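PDB 6GF6: zona pellucida sperm-binding protein 1 from Gallus gallus, which cross-links filaments of the egg coat, probably through homodimers of its first ZP-N domain, the part in this chain. Local coordinates for residues Y24-R27 with G28-V31. The protein carries 2 engineered substitutions. Numbering follows the deposited sequence.
Sequences YPTR and GRTV
A type II beta turn from Thr26 to Arg29 carries the chain of this Ig-like ZP-N domain from strand 18-24, in one sheet, to strand 30-36, in the other, and Thr26 and Arg29 meet across it. The amide N of Arg29 donates to Thr26 O over 2.9 Å, with an N-H...O angle of 150°. Gly28 takes the third position with a positive phi of 73°; a CB there would run into the carbonyl oxygen of Arg27, which is why glycine suits this corner.

Outside the backbone loop, the side chains of Thr26 and Arg29 lie side by side and point the same way. Arg29 is extended from CG to NE, and this stem runs past the Thr26 hydroxyl, with CD 3.6 Å from OG1. The guanidinium continues to strand 80-90, where NH1 forms a salt bridge with Glu89 OE1. Cut back to an alanine, this position would probably leave Glu89 without this cationic mate and the Thr26 hydroxyl without the aliphatic stem beside it.

Toward the strands the contact becomes largely apolar. The Pro25 ring meets Val31 at about a right angle, CB lying 3.8 Å from the CG2 methyl; the polar exception is Arg29 O, 3.8 Å from the same Pro25 CB. With CG1 of Val31 anti to the backbone N (chi1 177°), CG2 lies beside that N and faces the proline. Val31 is buried and also packs on Leu87 and Leu63, whereas Thr26, Arg27 and Gly28 are exposed. Polar closure at the tip thus grades into hydrophobic contact at the base, with one arginine tying the connection to a neighbouring strand by charge.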
ATOM      1  N   TYR B  24       5.378   4.632  17.059  1.00 47.06           N
ATOM      2  CA  TYR B  24       5.022   5.973  17.523  1.00 50.36           C
ATOM      3  C   TYR B  24       6.231   6.619  18.192  1.00 53.50           C
ATOM      4  O   TYR B  24       6.347   6.634  19.424  1.00 56.84           O
ATOM      5  CB  TYR B  24       3.817   5.911  18.462  1.00 49.53           C
ATOM      6  CG  TYR B  24       2.609   5.245  17.834  1.00 49.93           C
ATOM      7  CD1 TYR B  24       2.444   3.862  17.888  1.00 51.55           C
ATOM      8  CD2 TYR B  24       1.650   5.991  17.166  1.00 50.06           C
ATOM      9  CE1 TYR B  24       1.345   3.248  17.310  1.00 51.32           C
ATOM     10  CE2 TYR B  24       0.549   5.386  16.582  1.00 51.63           C
ATOM     11  CZ  TYR B  24       0.402   4.016  16.658  1.00 51.63           C
ATOM     12  OH  TYR B  24      -0.691   3.415  16.077  1.00 50.39           O
ATOM     13  N   PRO B  25       7.146   7.176  17.405  1.00 50.27           N
ATOM     14  CA  PRO B  25       8.320   7.837  17.989  1.00 51.18           C
ATOM     15  C   PRO B  25       7.957   9.161  18.654  1.00 55.91           C
ATOM     16  O   PRO B  25       6.997   9.841  18.285  1.00 56.23           O
ATOM     17  CB  PRO B  25       9.244   8.044  16.786  1.00 48.48           C
ATOM     18  CG  PRO B  25       8.331   8.114  15.624  1.00 46.41           C
ATOM     19  CD  PRO B  25       7.172   7.207  15.934  1.00 45.85           C
ATOM     20  N   THR B  26       8.788   9.550  19.620  1.00 60.35           N
ATOM     21  CA  THR B  26       8.513  10.714  20.446  1.00 68.70           C
ATOM     22  C   THR B  26       9.028  11.988  19.774  1.00 73.52           C
ATOM     23  O   THR B  26       9.598  11.960  18.680  1.00 72.73           O
ATOM     24  CB  THR B  26       9.140  10.536  21.828  1.00 71.22           C
ATOM     25  OG1 THR B  26      10.566  10.461  21.706  1.00 71.32           O
ATOM     26  CG2 THR B  26       8.629   9.263  22.489  1.00 70.46           C
ATOM     27  N   ARG B  27       8.806  13.122  20.440  1.00 79.68           N
ATOM     28  CA  ARG B  27       9.170  14.439  19.925  1.00 84.20           C
ATOM     29  C   ARG B  27      10.500  14.436  19.184  1.00 80.39           C
ATOM     30  O   ARG B  27      11.544  14.094  19.751  1.00 78.68           O
ATOM     31  CB  ARG B  27       9.226  15.466  21.059  1.00 92.66           C
ATOM     32  CG  ARG B  27       7.932  15.653  21.839  1.00 99.00           C
ATOM     33  CD  ARG B  27       8.177  16.490  23.089  1.00106.40           C
ATOM     34  NE  ARG B  27       9.153  15.903  24.002  1.00109.03           N
ATOM     35  CZ  ARG B  27       9.504  16.444  25.165  1.00114.34           C
ATOM     36  NH1 ARG B  27       8.959  17.587  25.562  1.00119.59           N
ATOM     37  NH2 ARG B  27      10.404  15.848  25.933  1.00114.16           N
ATOM     38  N   GLY B  28      10.447  14.820  17.910  1.00 82.19           N
ATOM     39  CA  GLY B  28      11.607  15.010  17.064  1.00 82.61           C
ATOM     40  C   GLY B  28      12.320  13.758  16.604  1.00 80.19           C
ATOM     41  O   GLY B  28      13.180  13.854  15.721  1.00 88.83           O
ATOM     42  N   ARG B  29      12.017  12.594  17.162  1.00 72.61           N
ATOM     43  CA  ARG B  29      12.633  11.366  16.687  1.00 64.26           C
ATOM     44  C   ARG B  29      11.870  10.813  15.485  1.00 61.37           C
ATOM     45  O   ARG B  29      10.741  11.213  15.194  1.00 60.00           O
ATOM     46  CB  ARG B  29      12.708  10.329  17.803  1.00 60.91           C
ATOM     47  CG  ARG B  29      13.486  10.819  19.002  1.00 61.63           C
ATOM     48  CD  ARG B  29      13.685   9.729  20.031  1.00 61.82           C
ATOM     49  NE  ARG B  29      14.636  10.140  21.057  1.00 64.63           N
ATOM     50  CZ  ARG B  29      15.130   9.334  21.988  1.00 65.16           C
ATOM     51  NH1 ARG B  29      14.771   8.059  22.025  1.00 64.26           N
ATOM     52  NH2 ARG B  29      15.991   9.801  22.881  1.00 66.53           N
ATOM     53  N   THR B  30      12.520   9.905  14.766  1.00 46.74           N
ATOM     54  CA  THR B  30      11.870   9.159  13.702  1.00 47.69           C
ATOM     55  C   THR B  30      12.271   7.697  13.831  1.00 43.70           C
ATOM     56  O   THR B  30      13.045   7.316  14.713  1.00 46.21           O
ATOM     57  CB  THR B  30      12.202   9.720  12.317  1.00 51.22           C
ATOM     58  OG1 THR B  30      11.383   9.063  11.339  1.00 52.83           O
ATOM     59  CG2 THR B  30      13.666   9.512  11.976  1.00 51.57           C
ATOM     60  N   VAL B  31      11.729   6.871  12.943  1.00 44.22           N
ATOM     61  CA  VAL B  31      11.985   5.437  12.937  1.00 42.11           C
ATOM     62  C   VAL B  31      12.335   5.049  11.510  1.00 41.48           C
ATOM     63  O   VAL B  31      11.693   5.511  10.562  1.00 41.63           O
ATOM     64  CB  VAL B  31      10.775   4.629  13.452  1.00 40.71           C
ATOM     65  CG1 VAL B  31      11.028   3.131  13.369  1.00 38.61           C
ATOM     66  CG2 VAL B  31      10.447   5.018  14.879  1.00 44.13           C
TER